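Local coordinates for protein gamma-hexachlorocyclohexane dehydrochlorinase (Novosphingobium barchaimii LL02, PDB 5KVB) that probably catalyses two successive anti dehydrochlorinations of the pollutant lindane (gamma-hexachlorocyclohexane), yielding a tetrachlorocyclohexadiene by way of gamma-pentachlorocyclohexene, at residues A18-L23 and G129-S134; D93-I98 and S122-R127. All coordinates share one frame; numbering follows the deposited sequence.

Contact 1: A18-L23 and G129-S134; sequences AAIQDL and GVWKFS
Helix segment 18-23 lies against strand residues 130-133 with the two axes 8.4 Å apart at their closest and their N-to-C directions 32° from parallel, and the nearest CA pairs are I20 with W131 and L23 with K132. At this spacing the backbones meet through side chains. I20 reaches over one face of the W131 indole: its CD1 stands 3.9 Å from the centroid of the six-membered ring of W131, 16° off the normal, a CH-pi contact displaced toward the rim, while I20 CG1 lies near CD2 and CG of the indole. CG1 of I20 is anti to the carbonyl carbon (chi1 -69°), and the extended chi2 carries CD1 outward onto the indole. From the preceding residue, the A19 methyl approaches CD1 of W131 obliquely at 4.3 Å. This is the packing of the long N-terminal helix on the curved sheet of the SnoaL-like, NTF2-type alpha+beta fold, in which the helix crosses the concave side; Y124 of the adjoining strand and L87 add to the I20 surface. L23 points at the strand and works with both branches: CD1 lies 3.6 Å from the carbonyl O of W131 and also touches CA of K132, and CD2 leans on that same oxygen. Further along, CE2 of F133 comes to 3.5 Å from the backbone O of L23, which sits at the ring edge, in its plane, and the L23 CB is 4.0 Å from the same CE2. The F133 ring also meets the rings of Y124 and W43, and its side chain is about 12 Å from that of H80, the probable proton acceptor. At the outer side of the helix, D22 forms a salt bridge with R17 of the second subunit.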
ATOM      1  N   ALA A  18      11.430   6.501  -9.154  1.00  3.33           N
ATOM      2  CA  ALA A  18      10.689   5.418  -9.798  1.00  4.43           C
ATOM      3  C   ALA A  18      11.506   4.129  -9.864  1.00  4.17           C
ATOM      4  O   ALA A  18      10.995   3.039  -9.588  1.00  5.13           O
ATOM      5  CB  ALA A  18      10.238   5.851 -11.200  1.00  6.78           C
ATOM      6  N   ALA A  19      12.781   4.250 -10.212  1.00  4.08           N
ATOM      7  CA  ALA A  19      13.649   3.083 -10.276  1.00  4.24           C
ATOM      8  C   ALA A  19      13.753   2.426  -8.896  1.00  3.91           C
ATOM      9  O   ALA A  19      13.709   1.190  -8.781  1.00  5.33           O
ATOM     10  CB  ALA A  19      15.019   3.469 -10.793  1.00  6.29           C
ATOM     11  N   ILE A  20      13.858   3.237  -7.841  1.00  4.23           N
ATOM     12  CA  ILE A  20      14.049   2.701  -6.498  1.00  4.15           C
ATOM     13  C   ILE A  20      12.743   2.083  -5.982  1.00  4.83           C
ATOM     14  O   ILE A  20      12.765   1.012  -5.373  1.00  5.38           O
ATOM     15  CB  ILE A  20      14.595   3.798  -5.569  1.00  4.43           C
ATOM     16  CG1 ILE A  20      16.040   4.138  -5.983  1.00  5.08           C
ATOM     17  CG2 ILE A  20      14.530   3.364  -4.104  1.00  4.46           C
ATOM     18  CD1 ILE A  20      16.560   5.432  -5.365  1.00  5.48           C
ATOM     19  N   GLN A  21      11.607   2.723  -6.264  1.00  3.54           N
ATOM     20  CA  GLN A  21      10.308   2.140  -5.917  1.00  4.75           C
ATOM     21  C   GLN A  21      10.128   0.760  -6.583  1.00  5.60           C
ATOM     22  O   GLN A  21       9.663  -0.185  -5.944  1.00  6.02           O
ATOM     23  CB  GLN A  21       9.180   3.115  -6.290  1.00  5.50           C
ATOM     24  CG  GLN A  21       9.180   4.388  -5.422  1.00  6.66           C
ATOM     25  CD  GLN A  21       8.542   5.590  -6.112  1.00  8.90           C
ATOM     26  OE1 GLN A  21       8.084   5.508  -7.253  1.00  8.37           O
ATOM     27  NE2 GLN A  21       8.527   6.721  -5.418  1.00 10.86           N
ATOM     28  N   ASP A  22      10.565   0.616  -7.831  1.00  4.75           N
ATOM     29  CA  ASP A  22      10.542  -0.681  -8.514  1.00  4.71           C
ATOM     30  C   ASP A  22      11.495  -1.709  -7.866  1.00  5.38           C
ATOM     31  O   ASP A  22      11.127  -2.879  -7.715  1.00  5.82           O
ATOM     32  CB  ASP A  22      10.886  -0.529 -10.011  1.00  4.96           C
ATOM     33  CG  ASP A  22       9.775   0.129 -10.833  1.00  7.19           C
ATOM     34  OD1 ASP A  22       8.639   0.265 -10.355  1.00  7.53           O
ATOM     35  OD2 ASP A  22      10.076   0.496 -11.992  1.00 10.01           O
ATOM     36  N   LEU A  23      12.702  -1.295  -7.474  1.00  6.00           N
ATOM     37  CA  LEU A  23      13.626  -2.213  -6.778  1.00  5.52           C
ATOM     38  C   LEU A  23      12.975  -2.787  -5.532  1.00  6.03           C
ATOM     39  O   LEU A  23      13.044  -4.001  -5.264  1.00  6.63           O
ATOM     40  CB  LEU A  23      14.931  -1.497  -6.386  1.00  6.60           C
ATOM     41  CG  LEU A  23      15.855  -1.091  -7.538  1.00  5.33           C
ATOM     42  CD1 LEU A  23      16.924  -0.140  -7.011  1.00  7.89           C
ATOM     43  CD2 LEU A  23      16.518  -2.320  -8.173  1.00  7.52           C
ATOM     44  N   GLY A 129      25.478   5.176 -13.273  1.00 10.69           N
ATOM     45  CA  GLY A 129      24.158   5.579 -13.722  1.00 12.40           C
ATOM     46  C   GLY A 129      22.982   4.692 -13.338  1.00 15.32           C
ATOM     47  O   GLY A 129      21.838   5.061 -13.569  1.00 18.20           O
ATOM     48  N   VAL A 130      23.263   3.531 -12.750  1.00  8.71           N
ATOM     49  CA  VAL A 130      22.247   2.520 -12.453  1.00 10.93           C
ATOM     50  C   VAL A 130      22.014   2.403 -10.945  1.00  7.95           C
ATOM     51  O   VAL A 130      22.977   2.389 -10.173  1.00  9.35           O
ATOM     52  CB  VAL A 130      22.678   1.143 -13.019  1.00 11.84           C
ATOM     53  CG1 VAL A 130      21.692   0.042 -12.636  1.00 11.28           C
ATOM     54  CG2 VAL A 130      22.830   1.218 -14.529  1.00 16.03           C
ATOM     55  N   TRP A 131      20.744   2.310 -10.523  1.00  7.24           N
ATOM     56  CA  TRP A 131      20.385   2.108  -9.106  1.00  6.39           C
ATOM     57  C   TRP A 131      20.193   0.637  -8.746  1.00  7.95           C
ATOM     58  O   TRP A 131      19.508  -0.087  -9.465  1.00  7.45           O
ATOM     59  CB  TRP A 131      19.077   2.849  -8.758  1.00  7.11           C
ATOM     60  CG  TRP A 131      19.169   4.350  -8.773  1.00  4.46           C
ATOM     61  CD1 TRP A 131      18.785   5.181  -9.792  1.00  7.43           C
ATOM     62  CD2 TRP A 131      19.647   5.198  -7.724  1.00  5.42           C
ATOM     63  NE1 TRP A 131      19.007   6.490  -9.446  1.00  6.24           N
ATOM     64  CE2 TRP A 131      19.546   6.532  -8.186  1.00  4.41           C
ATOM     65  CE3 TRP A 131      20.180   4.963  -6.453  1.00  6.83           C
ATOM     66  CZ2 TRP A 131      19.929   7.627  -7.400  1.00  7.82           C
ATOM     67  CZ3 TRP A 131      20.563   6.057  -5.673  1.00  6.27           C
ATOM     68  CH2 TRP A 131      20.434   7.368  -6.150  1.00  6.95           C
ATOM     69  N   LYS A 132      20.768   0.213  -7.617  1.00  6.04           N
ATOM     70  CA  LYS A 132      20.450  -1.085  -7.000  1.00  5.74           C
ATOM     71  C   LYS A 132      20.499  -0.956  -5.479  1.00  4.26           C
ATOM     72  O   LYS A 132      21.035   0.035  -4.941  1.00  5.74           O
ATOM     73  CB  LYS A 132      21.415  -2.206  -7.467  1.00  6.19           C
ATOM     74  CG  LYS A 132      21.235  -2.625  -8.939  1.00  8.99           C
ATOM     75  CD  LYS A 132      21.987  -3.913  -9.284  1.00 11.42           C
ATOM     76  CE  LYS A 132      21.867  -4.223 -10.778  1.00 15.48           C
ATOM     77  NZ  LYS A 132      22.370  -5.592 -11.104  1.00 23.82           N
ATOM     78  N   PHE A 133      19.929  -1.942  -4.784  1.00  4.44           N
ATOM     79  CA  PHE A 133      20.090  -2.045  -3.319  1.00  4.40           C
ATOM     80  C   PHE A 133      21.547  -2.118  -2.904  1.00  5.06           C
ATOM     81  O   PHE A 133      22.320  -2.887  -3.502  1.00  6.37           O
ATOM     82  CB  PHE A 133      19.446  -3.314  -2.762  1.00  4.64           C
ATOM     83  CG  PHE A 133      17.979  -3.222  -2.410  1.00  4.78           C
ATOM     84  CD1 PHE A 133      17.572  -2.896  -1.117  1.00  5.32           C
ATOM     85  CD2 PHE A 133      17.018  -3.594  -3.335  1.00  6.37           C
ATOM     86  CE1 PHE A 133      16.221  -2.895  -0.767  1.00  5.76           C
ATOM     87  CE2 PHE A 133      15.666  -3.585  -3.001  1.00  5.40           C
ATOM     88  CZ  PHE A 133      15.261  -3.241  -1.713  1.00  5.34           C
ATOM     89  N   SER A 134      21.898  -1.371  -1.864  1.00  5.63           N
ATOM     90  CA  SER A 134      23.168  -1.573  -1.165  1.00  6.87           C
ATOM     91  C   SER A 134      22.948  -2.127   0.244  1.00  6.14           C
ATOM     92  O   SER A 134      23.841  -2.769   0.795  1.00  8.41           O
ATOM     93  CB  SER A 134      23.981  -0.278  -1.090  1.00  8.74           C
ATOM     94  OG  SER A 134      23.230   0.791  -0.554  1.00 10.60           O
TER

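Contact 2: D93-I98 and S122-R127; sequences DKVNGI and SEYERR
D93 and R126 meet twice: R126 N donates to D93 O at 3.0 Å, and, in one of two conformers of the arginine, R126 NE to D93 OD1 at 3.1 Å in a salt bridge whose carboxylate and guanidinium planes stand 75° apart. Inward, antiparallel pairing continues with V95-Y124 and G97-S122 as hydrogen-bonded pairs; Y124 N reaches V95 O at 2.9 Å. A CB on G97 would collide with S122 OG, which bonds to Y124 OH at 2.8 Å. On the face of K94, E123 and E125, the lysine, bent at chi3 (-66°), runs beside one of two conformers of E125 and makes a long ion pair, NZ to OE2 3.9 Å, while a water joins NZ to E123 OE1. A methionine in place of K94 would probably leave E125 OE2 without its cation and break the water link to E123. Both glutamates have further partners: in that same conformer R127 binds OE1 of E125 with NE and NH2, and S134 OG is hydrogen-bonded to E123 OE2. R126 has its stronger partner in D12. V95 and Y124 face helix 10-33, both on I20, and this hairpin of strands 94-107 and 113-127 lies between strands 75-89 and 130-145.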
ATOM      1  N   ASP A  93      23.832  10.159  -5.256  1.00 10.36           N
ATOM      2  CA  ASP A  93      23.952   8.743  -5.629  1.00 10.74           C
ATOM      3  C   ASP A  93      23.683   7.766  -4.483  1.00 10.44           C
ATOM      4  O   ASP A  93      24.047   6.596  -4.567  1.00  7.41           O
ATOM      5  CB  ASP A  93      25.353   8.472  -6.205  1.00  9.70           C
ATOM      6  CG  ASP A  93      25.640   9.285  -7.451  1.00 12.72           C
ATOM      7  OD1 ASP A  93      24.781   9.366  -8.353  1.00 12.60           O
ATOM      8  OD2 ASP A  93      26.747   9.859  -7.509  1.00 19.39           O
ATOM      9  N   LYS A  94      23.067   8.246  -3.408  1.00  8.05           N
ATOM     10  CA  LYS A  94      22.757   7.379  -2.279  1.00  7.18           C
ATOM     11  C   LYS A  94      21.418   7.795  -1.690  1.00  6.45           C
ATOM     12  O   LYS A  94      21.202   8.964  -1.355  1.00  7.59           O
ATOM     13  CB  LYS A  94      23.863   7.432  -1.211  1.00  9.13           C
ATOM     14  CG  LYS A  94      23.640   6.481  -0.027  1.00 11.80           C
ATOM     15  CD  LYS A  94      24.829   6.460   0.954  1.00 12.98           C
ATOM     16  CE  LYS A  94      26.085   5.872   0.319  1.00 19.69           C
ATOM     17  NZ  LYS A  94      27.240   5.758   1.276  1.00 20.09           N
ATOM     18  N   VAL A  95      20.518   6.822  -1.591  1.00  5.13           N
ATOM     19  CA  VAL A  95      19.168   7.053  -1.087  1.00  5.80           C
ATOM     20  C   VAL A  95      18.867   6.142   0.114  1.00  6.26           C
ATOM     21  O   VAL A  95      19.186   4.947   0.101  1.00  6.25           O
ATOM     22  CB  VAL A  95      18.118   6.826  -2.202  1.00  5.03           C
ATOM     23  CG1 VAL A  95      16.701   6.759  -1.628  1.00  7.61           C
ATOM     24  CG2 VAL A  95      18.233   7.924  -3.239  1.00  7.66           C
ATOM     25  N   ASN A  96      18.283   6.725   1.163  1.00  6.62           N
ATOM     26  CA  ASN A  96      17.705   5.982   2.280  1.00  6.50           C
ATOM     27  C   ASN A  96      16.224   5.730   2.055  1.00  7.20           C
ATOM     28  O   ASN A  96      15.500   6.648   1.660  1.00  6.60           O
ATOM     29  CB  ASN A  96      17.832   6.765   3.590  1.00  7.32           C
ATOM     30  CG  ASN A  96      19.201   6.695   4.216  1.00  6.27           C
ATOM     31  OD1 ASN A  96      20.010   5.837   3.898  1.00  9.91           O
ATOM     32  ND2 ASN A  96      19.442   7.592   5.170  1.00 10.35           N
ATOM     33  N   GLY A  97      15.767   4.516   2.334  1.00  5.65           N
ATOM     34  CA  GLY A  97      14.349   4.235   2.352  1.00  5.13           C
ATOM     35  C   GLY A  97      13.857   3.677   3.680  1.00  5.12           C
ATOM     36  O   GLY A  97      14.592   2.985   4.390  1.00  5.22           O
ATOM     37  N   ILE A  98      12.612   3.988   4.017  1.00  4.89           N
ATOM     38  CA  ILE A  98      11.908   3.328   5.107  1.00  4.86           C
ATOM     39  C   ILE A  98      10.539   2.913   4.564  1.00  5.73           C
ATOM     40  O   ILE A  98       9.930   3.642   3.780  1.00  5.75           O
ATOM     41  CB  ILE A  98      11.754   4.236   6.363  1.00  4.80           C
ATOM     42  CG1 ILE A  98      10.977   5.520   6.036  1.00  5.14           C
ATOM     43  CG2 ILE A  98      13.132   4.549   6.970  1.00  6.57           C
ATOM     44  CD1 ILE A  98      10.733   6.436   7.238  1.00  8.79           C
ATOM     45  N   SER A 122      16.167   0.602   4.214  1.00  5.98           N
ATOM     46  CA  SER A 122      16.924   0.249   3.010  1.00  4.66           C
ATOM     47  C   SER A 122      17.893   1.354   2.585  1.00  4.49           C
ATOM     48  O   SER A 122      17.729   2.506   2.965  1.00  6.28           O
ATOM     49  CB  SER A 122      15.951  -0.084   1.870  1.00  4.56           C
ATOM     50  OG  SER A 122      15.029   0.974   1.653  1.00  5.55           O
ATOM     51  N   GLU A 123      18.907   0.983   1.798  1.00  5.62           N
ATOM     52  CA  GLU A 123      19.815   1.934   1.177  1.00  5.77           C
ATOM     53  C   GLU A 123      20.015   1.500  -0.269  1.00  4.98           C
ATOM     54  O   GLU A 123      20.081   0.300  -0.570  1.00  5.41           O
ATOM     55  CB  GLU A 123      21.173   1.999   1.900  1.00  7.63           C
ATOM     56  CG  GLU A 123      22.110   3.094   1.375  1.00  9.51           C
ATOM     57  CD  GLU A 123      23.551   2.934   1.866  1.00 17.80           C
ATOM     58  OE1 GLU A 123      23.885   3.498   2.935  1.00 11.87           O
ATOM     59  OE2 GLU A 123      24.351   2.254   1.178  1.00 19.47           O
ATOM     60  N   TYR A 124      20.123   2.495  -1.144  1.00  4.51           N
ATOM     61  CA  TYR A 124      20.331   2.284  -2.580  1.00  4.23           C
ATOM     62  C   TYR A 124      21.498   3.138  -3.034  1.00  5.78           C
ATOM     63  O   TYR A 124      21.658   4.268  -2.573  1.00  7.20           O
ATOM     64  CB  TYR A 124      19.067   2.642  -3.375  1.00  5.01           C
ATOM     65  CG  TYR A 124      17.820   2.030  -2.776  1.00  4.31           C
ATOM     66  CD1 TYR A 124      17.136   2.673  -1.751  1.00  3.54           C
ATOM     67  CD2 TYR A 124      17.353   0.790  -3.213  1.00  5.13           C
ATOM     68  CE1 TYR A 124      16.012   2.094  -1.173  1.00  3.85           C
ATOM     69  CE2 TYR A 124      16.224   0.202  -2.639  1.00  5.19           C
ATOM     70  CZ  TYR A 124      15.565   0.872  -1.632  1.00  3.59           C
ATOM     71  OH  TYR A 124      14.461   0.309  -1.038  1.00  5.51           O
ATOM     72  N   GLU A 125      22.326   2.582  -3.913  0.50  5.84           N
ATOM     73  CA  GLU A 125      23.447   3.320  -4.484  0.50  7.06           C
ATOM     74  C   GLU A 125      23.349   3.353  -6.000  0.50  6.61           C
ATOM     75  O   GLU A 125      22.920   2.380  -6.625  0.50  5.65           O
ATOM     76  CB  GLU A 125      24.790   2.704  -4.063  0.50  7.53           C
ATOM     77  CG  GLU A 125      25.117   2.895  -2.592  0.50 10.53           C
ATOM     78  CD  GLU A 125      26.534   2.472  -2.237  0.50 13.92           C
ATOM     79  OE1 GLU A 125      27.270   2.011  -3.138  0.50 14.55           O
ATOM     80  OE2 GLU A 125      26.912   2.612  -1.054  0.50 16.85           O
ATOM     81  N   ARG A 126      23.652   4.528  -6.642  0.59  6.58           N
ATOM     82  CA  ARG A 126      23.768   4.631  -8.088  0.59  8.23           C
ATOM     83  C   ARG A 126      25.233   4.484  -8.495  0.59  7.22           C
ATOM     84  O   ARG A 126      26.097   5.220  -8.018  0.59 10.01           O
ATOM     85  CB  ARG A 126      23.195   5.961  -8.590  0.59  9.23           C
ATOM     86  CG  ARG A 126      23.408   6.191 -10.077  0.59  9.32           C
ATOM     87  CD  ARG A 126      22.358   7.128 -10.652  0.59  8.89           C
ATOM     88  NE  ARG A 126      22.324   8.418  -9.973  0.59  7.16           N
ATOM     89  CZ  ARG A 126      21.519   9.416 -10.327  0.59  7.45           C
ATOM     90  NH1 ARG A 126      20.687   9.265 -11.353  0.59  6.56           N
ATOM     91  NH2 ARG A 126      21.539  10.560  -9.660  0.59  9.20           N
ATOM     92  N   ARG A 127      25.495   3.515  -9.366  1.00  9.00           N
ATOM     93  CA  ARG A 127      26.847   3.235  -9.855  1.00  9.54           C
ATOM     94  C   ARG A 127      26.810   3.159 -11.366  1.00 10.93           C
ATOM     95  O   ARG A 127      26.013   2.410 -11.930  1.00 11.07           O
ATOM     96  CB  ARG A 127      27.377   1.929  -9.269  1.00  8.77           C
ATOM     97  CG  ARG A 127      27.450   1.927  -7.761  1.00 11.02           C
ATOM     98  CD  ARG A 127      27.995   0.603  -7.245  1.00 10.64           C
ATOM     99  NE  ARG A 127      27.899   0.501  -5.790  1.00 11.81           N
ATOM    100  CZ  ARG A 127      28.139  -0.610  -5.094  1.00 10.56           C
ATOM    101  NH1 ARG A 127      28.499  -1.726  -5.713  1.00 11.12           N
ATOM    102  NH2 ARG A 127      28.017  -0.595  -3.772  1.00 16.96           N
TER
HETATM  103  O   HOH W   1      26.244   4.453   3.675  1.00 15.88           O
HETATM  104  O   HOH W   2      22.056   3.894   4.501  1.00 14.55           O

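Contacts 1 and 2 sit side by side, their centres 8 Å apart, on neighbouring strands of one sheet: E125 N probably donates to K132 O, 3.0 Å away, and W131 CE3 packs on R126 N. Contact 1 layers a helix on that sheet and is largely apolar, with I20, W131 and F133 buried and L23 partly exposed; contact 2 pairs two strands edge to edge through backbone bonds. Its two faces differ. V95 and Y124 pack against I20 in the same buried layer, whereas K94, E123 and E125 carry charges and waters on the other, more accessible face. Along the chain, the 93-98/122-127 pairing is nested within the loop that 18-23/129-134 closes.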